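Local coordinates for YfkN protein (Bacillus subtilis subsp. subtilis, PDB 3GVE) that belongs to the calcineurin-like phosphoesterase family of metal-binding proteins and carries a manganese and a magnesium ion side by side, at residues A[126-134]-A[141-149]. Sequence-based numbering, arbitrary orientation.
Sequences DFPIVNANV and NRYTPYVIN
Asn131 and Val134 share a water with Asn141 and Tyr143, and this water bridges two backbones that are directly joined by just two hydrogen bonds. Water 2 lies within donating distance of Val134 O (2.7 Å) and Asn131 O, though more acceptors surround it than it has protons to give, and it accepts from Asn141 ND2 and, at longer range, from Tyr143 N. The two direct bonds are Asn131 N to Thr144 O (2.9 Å) and Arg142 N to Val134 O (3.0 Å); both are nearly straight, yet two bonds, three residues apart on 126-134 and two on 141-149, do not make a regular two-stranded pattern. Next to the Asn131-Thr144 bond, Pro145 CA points its hydrogen at Asn131 O (3.3 Å, 170° at the hydrogen). Water 1 adds a second bridge, donating to Ile129 O and bonding to Thr144 OG1.

The Asn131 amide fixes its own turn. With CG anti to the backbone N (chi1 169°), OD1 accepts from Val134 N on an in-plane lone pair, an Asx motif, while ND2 donates to Asn133 OD1. Its amide plane stands perpendicular to the Tyr143 ring. Val134 CG1 meets that ring at the edge, 3.8 Å from CE2, while Arg142 CG lies over one face, near the rim. The bent Arg142 chain carries its guanidinium to a salt bridge with Asp119.

At the other end the contact is apolar: in the conformer described, Val147 puts CG2 against Pro128 CG (3.5 Å) and CG1 against Val130 CG1 (3.8 Å).

Strand 129-130 pairs in parallel with 104-105, whereas 146-154 runs antiparallel to 160-170, so the contact joins the edges of two sheets. Helix 115-123 packs on Tyr143 and Arg142, and helix 192-205 on Ala132, Asn133 and Tyr146.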
ATOM      1  N   ASP A 126     -23.284  -4.081 -15.643  1.00  9.59           N
ATOM      2  CA  ASP A 126     -24.468  -3.589 -16.322  1.00 11.20           C
ATOM      3  C   ASP A 126     -24.082  -2.440 -17.223  1.00 12.11           C
ATOM      4  O   ASP A 126     -24.813  -2.084 -18.085  1.00 15.59           O
ATOM      5  CB  ASP A 126     -25.498  -3.085 -15.310  1.00 12.82           C
ATOM      6  CG  ASP A 126     -26.144  -4.173 -14.531  1.00 14.85           C
ATOM      7  OD1 ASP A 126     -26.121  -5.304 -14.921  1.00 16.32           O
ATOM      8  OD2 ASP A 126     -26.682  -3.795 -13.476  1.00 15.41           O
ATOM      9  N   PHE A 127     -22.924  -1.859 -16.959  1.00 11.60           N
ATOM     10  CA  PHE A 127     -22.447  -0.674 -17.651  1.00 11.63           C
ATOM     11  C   PHE A 127     -21.240  -1.040 -18.506  1.00 10.61           C
ATOM     12  O   PHE A 127     -20.583  -2.011 -18.252  1.00 11.13           O
ATOM     13  CB  PHE A 127     -22.058   0.401 -16.627  1.00 12.12           C
ATOM     14  CG  PHE A 127     -21.126  -0.102 -15.554  1.00 11.01           C
ATOM     15  CD1 PHE A 127     -19.768   0.015 -15.710  1.00 10.79           C
ATOM     16  CD2 PHE A 127     -21.612  -0.734 -14.422  1.00 10.61           C
ATOM     17  CE1 PHE A 127     -18.909  -0.462 -14.743  1.00  9.99           C
ATOM     18  CE2 PHE A 127     -20.766  -1.224 -13.453  1.00 10.01           C
ATOM     19  CZ  PHE A 127     -19.414  -1.084 -13.590  1.00  9.84           C
ATOM     20  N   PRO A 128     -20.957  -0.218 -19.502  1.00 10.49           N
ATOM     21  CA  PRO A 128     -19.800  -0.461 -20.367  1.00 10.60           C
ATOM     22  C   PRO A 128     -18.475  -0.209 -19.646  1.00  9.42           C
ATOM     23  O   PRO A 128     -18.336   0.766 -18.929  1.00 10.24           O
ATOM     24  CB  PRO A 128     -19.970   0.579 -21.480  1.00 12.70           C
ATOM     25  CG  PRO A 128     -20.835   1.653 -20.873  1.00 15.04           C
ATOM     26  CD  PRO A 128     -21.765   0.920 -19.963  1.00 12.76           C
ATOM     27  N   ILE A 129     -17.523  -1.096 -19.874  1.00  9.89           N
ATOM     28  CA  ILE A 129     -16.145  -0.939 -19.418  1.00  9.59           C
ATOM     29  C   ILE A 129     -15.310  -0.806 -20.688  1.00  9.31           C
ATOM     30  O   ILE A 129     -15.259  -1.704 -21.500  1.00 11.30           O
ATOM     31  CB  ILE A 129     -15.732  -2.121 -18.525  1.00 10.30           C
ATOM     32  CG1 ILE A 129     -16.552  -2.061 -17.231  1.00 11.93           C
ATOM     33  CG2 ILE A 129     -14.260  -2.056 -18.205  1.00 10.88           C
ATOM     34  CD1 ILE A 129     -16.383  -3.276 -16.306  1.00 12.54           C
ATOM     35  N   VAL A 130     -14.706   0.351 -20.868  1.00  8.45           N
ATOM     36  CA  VAL A 130     -14.091   0.689 -22.139  1.00  8.53           C
ATOM     37  C   VAL A 130     -12.576   0.773 -22.016  1.00  7.92           C
ATOM     38  O   VAL A 130     -12.043   1.119 -20.973  1.00  9.06           O
ATOM     39  CB  VAL A 130     -14.660   2.029 -22.713  1.00 10.10           C
ATOM     40  CG1 VAL A 130     -16.147   1.839 -23.104  1.00 11.04           C
ATOM     41  CG2 VAL A 130     -14.514   3.180 -21.703  1.00 10.16           C
ATOM     42  N   ASN A 131     -11.902   0.472 -23.111  1.00  8.13           N
ATOM     43  CA  ASN A 131     -10.473   0.692 -23.242  1.00  8.40           C
ATOM     44  C   ASN A 131     -10.103   0.731 -24.724  1.00  8.45           C
ATOM     45  O   ASN A 131     -10.492  -0.174 -25.447  1.00  9.10           O
ATOM     46  CB  ASN A 131      -9.665  -0.389 -22.532  1.00  8.61           C
ATOM     47  CG  ASN A 131      -8.199  -0.311 -22.898  1.00  8.02           C
ATOM     48  OD1 ASN A 131      -7.785  -0.876 -23.896  1.00  9.08           O
ATOM     49  ND2 ASN A 131      -7.428   0.445 -22.140  1.00  8.54           N
ATOM     50  N   ALA A 132      -9.397   1.762 -25.131  1.00  9.01           N
ATOM     51  CA  ALA A 132      -9.126   1.981 -26.537  1.00  9.10           C
ATOM     52  C   ALA A 132      -7.733   1.562 -26.960  1.00  9.32           C
ATOM     53  O   ALA A 132      -7.510   1.358 -28.141  1.00 10.45           O
ATOM     54  CB  ALA A 132      -9.357   3.458 -26.893  1.00 10.09           C
ATOM     55  N   ASN A 133      -6.795   1.464 -26.024  1.00  9.30           N
ATOM     56  CA  ASN A 133      -5.389   1.281 -26.408  1.00  8.75           C
ATOM     57  C   ASN A 133      -4.795  -0.126 -26.308  1.00  8.13           C
ATOM     58  O   ASN A 133      -3.779  -0.399 -26.914  1.00  9.41           O
ATOM     59  CB  ASN A 133      -4.474   2.372 -25.789  1.00  8.55           C
ATOM     60  CG  ASN A 133      -4.317   2.277 -24.257  1.00  8.75           C
ATOM     61  OD1 ASN A 133      -5.231   1.909 -23.536  1.00  8.80           O
ATOM     62  ND2 ASN A 133      -3.141   2.660 -23.773  1.00  9.25           N
ATOM     63  N   VAL A 134      -5.432  -1.026 -25.573  1.00  8.73           N
ATOM     64  CA  VAL A 134      -4.984  -2.414 -25.564  1.00  9.28           C
ATOM     65  C   VAL A 134      -5.519  -3.136 -26.796  1.00  9.88           C
ATOM     66  O   VAL A 134      -6.699  -3.121 -27.052  1.00  9.38           O
ATOM     67  CB  VAL A 134      -5.412  -3.170 -24.281  1.00  9.68           C
ATOM     68  CG1 VAL A 134      -4.835  -4.604 -24.283  1.00 10.02           C
ATOM     69  CG2 VAL A 134      -4.938  -2.410 -23.044  1.00 10.59           C
ATOM     70  N   ASN A 141      -8.943  -3.919 -31.480  1.00 10.95           N
ATOM     71  CA  ASN A 141      -9.210  -3.544 -30.101  1.00 10.96           C
ATOM     72  C   ASN A 141      -9.518  -4.790 -29.289  1.00 10.15           C
ATOM     73  O   ASN A 141     -10.346  -5.585 -29.685  1.00 10.59           O
ATOM     74  CB  ASN A 141     -10.370  -2.565 -30.015  1.00 11.71           C
ATOM     75  CG  ASN A 141      -9.990  -1.182 -30.467  1.00 15.06           C
ATOM     76  OD1 ASN A 141     -10.360  -0.753 -31.544  1.00 17.66           O
ATOM     77  ND2 ASN A 141      -9.253  -0.481 -29.632  1.00 15.63           N
ATOM     78  N   ARG A 142      -8.841  -4.934 -28.157  1.00  9.30           N
ATOM     79  CA  ARG A 142      -9.022  -6.078 -27.290  1.00  9.67           C
ATOM     80  C   ARG A 142     -10.276  -5.934 -26.412  1.00  9.06           C
ATOM     81  O   ARG A 142     -10.781  -6.904 -25.912  1.00  9.77           O
ATOM     82  CB  ARG A 142      -7.770  -6.260 -26.421  1.00  9.91           C
ATOM     83  CG  ARG A 142      -7.811  -7.467 -25.475  1.00  9.62           C
ATOM     84  CD  ARG A 142      -8.139  -8.767 -26.218  1.00  9.79           C
ATOM     85  NE  ARG A 142      -8.085  -9.931 -25.344  1.00 10.24           N
ATOM     86  CZ  ARG A 142      -9.015 -10.229 -24.456  1.00  9.64           C
ATOM     87  NH1 ARG A 142     -10.062  -9.446 -24.306  1.00 10.16           N
ATOM     88  NH2 ARG A 142      -8.898 -11.313 -23.716  1.00 11.32           N
ATOM     89  N   TYR A 143     -10.730  -4.699 -26.232  1.00  8.39           N
ATOM     90  CA  TYR A 143     -11.897  -4.361 -25.410  1.00  9.11           C
ATOM     91  C   TYR A 143     -12.772  -3.398 -26.193  1.00  9.38           C
ATOM     92  O   TYR A 143     -12.341  -2.802 -27.149  1.00 10.34           O
ATOM     93  CB  TYR A 143     -11.448  -3.704 -24.073  1.00  9.17           C
ATOM     94  CG  TYR A 143     -10.515  -4.614 -23.325  1.00  9.27           C
ATOM     95  CD1 TYR A 143     -11.000  -5.690 -22.612  1.00  9.72           C
ATOM     96  CD2 TYR A 143      -9.137  -4.451 -23.407  1.00  9.52           C
ATOM     97  CE1 TYR A 143     -10.144  -6.560 -21.986  1.00  9.61           C
ATOM     98  CE2 TYR A 143      -8.285  -5.303 -22.792  1.00  9.17           C
ATOM     99  CZ  TYR A 143      -8.786  -6.358 -22.088  1.00  9.35           C
ATOM    100  OH  TYR A 143      -7.938  -7.247 -21.498  1.00  9.96           O
ATOM    101  N   THR A 144     -14.001  -3.233 -25.743  1.00  9.57           N
ATOM    102  CA  THR A 144     -14.875  -2.188 -26.260  1.00  9.53           C
ATOM    103  C   THR A 144     -14.119  -0.850 -26.222  1.00  9.29           C
ATOM    104  O   THR A 144     -13.766  -0.382 -25.150  1.00  9.03           O
ATOM    105  CB  THR A 144     -16.111  -2.056 -25.347  1.00 10.58           C
ATOM    106  OG1 THR A 144     -16.685  -3.353 -25.109  1.00 10.39           O
ATOM    107  CG2 THR A 144     -17.146  -1.144 -25.943  1.00 12.91           C
ATOM    108  N   PRO A 145     -13.850  -0.243 -27.375  1.00 10.12           N
ATOM    109  CA  PRO A 145     -12.985   0.943 -27.354  1.00 10.60           C
ATOM    110  C   PRO A 145     -13.632   2.199 -26.807  1.00 10.06           C
ATOM    111  O   PRO A 145     -12.900   3.036 -26.177  1.00 11.61           O
ATOM    112  CB  PRO A 145     -12.525   1.106 -28.799  1.00 11.43           C
ATOM    113  CG  PRO A 145     -13.685   0.575 -29.574  1.00 12.35           C
ATOM    114  CD  PRO A 145     -14.184  -0.661 -28.757  1.00 11.90           C
ATOM    115  N   TYR A 146     -14.928   2.329 -26.973  1.00  9.73           N
ATOM    116  CA  TYR A 146     -15.662   3.482 -26.502  1.00  9.38           C
ATOM    117  C   TYR A 146     -17.124   3.088 -26.600  1.00 10.26           C
ATOM    118  O   TYR A 146     -17.428   2.087 -27.226  1.00 10.85           O
ATOM    119  CB  TYR A 146     -15.361   4.720 -27.363  1.00 11.08           C
ATOM    120  CG  TYR A 146     -15.904   4.627 -28.775  1.00 11.42           C
ATOM    121  CD1 TYR A 146     -17.216   4.954 -29.051  1.00 13.75           C
ATOM    122  CD2 TYR A 146     -15.105   4.204 -29.826  1.00 12.64           C
ATOM    123  CE1 TYR A 146     -17.732   4.865 -30.340  1.00 15.36           C
ATOM    124  CE2 TYR A 146     -15.619   4.113 -31.120  1.00 14.93           C
ATOM    125  CZ  TYR A 146     -16.929   4.446 -31.359  1.00 16.74           C
ATOM    126  OH  TYR A 146     -17.446   4.353 -32.635  1.00 21.01           O
ATOM    127  N   VAL A 147     -17.950   3.913 -25.962  0.50 10.08           N
ATOM    128  CA  VAL A 147     -19.437   3.748 -26.086  0.50 11.44           C
ATOM    129  C   VAL A 147     -19.990   5.134 -26.156  0.50 11.40           C
ATOM    130  O   VAL A 147     -19.414   6.087 -25.603  0.50 12.84           O
ATOM    131  CB  VAL A 147     -20.019   2.917 -24.927  0.50 13.02           C
ATOM    132  CG1 VAL A 147     -19.480   1.514 -24.916  0.50 14.83           C
ATOM    133  CG2 VAL A 147     -19.874   3.632 -23.648  0.50 12.91           C
ATOM    134  N   ILE A 148     -21.074   5.247 -26.810  1.00 11.37           N
ATOM    135  CA  ILE A 148     -21.871   6.468 -26.882  1.00 12.44           C
ATOM    136  C   ILE A 148     -23.314   6.174 -26.484  1.00 13.27           C
ATOM    137  O   ILE A 148     -23.925   5.278 -27.024  1.00 14.40           O
ATOM    138  CB  ILE A 148     -21.829   7.080 -28.305  1.00 14.27           C
ATOM    139  CG1 ILE A 148     -20.401   7.420 -28.693  1.00 15.30           C
ATOM    140  CG2 ILE A 148     -22.680   8.326 -28.386  1.00 15.88           C
ATOM    141  CD1 ILE A 148     -20.231   7.679 -30.180  1.00 15.91           C
ATOM    142  N   ASN A 149     -23.825   6.931 -25.520  1.00 13.30           N
ATOM    143  CA  ASN A 149     -25.191   6.788 -25.022  1.00 14.70           C
ATOM    144  C   ASN A 149     -25.919   8.096 -25.235  1.00 14.46           C
ATOM    145  O   ASN A 149     -25.430   9.144 -24.868  1.00 14.66           O
ATOM    146  CB  ASN A 149     -25.211   6.486 -23.524  1.00 18.35           C
ATOM    147  CG  ASN A 149     -24.483   5.239 -23.167  1.00 21.59           C
ATOM    148  OD1 ASN A 149     -24.547   4.265 -23.878  1.00 23.88           O
ATOM    149  ND2 ASN A 149     -23.778   5.268 -22.049  1.00 22.14           N
TER
HETATM  150  O   HOH W   1     -16.183  -3.976 -22.542  1.00 14.46           O
HETATM  151  O   HOH W   2      -9.128  -1.970 -27.029  1.00 13.00           O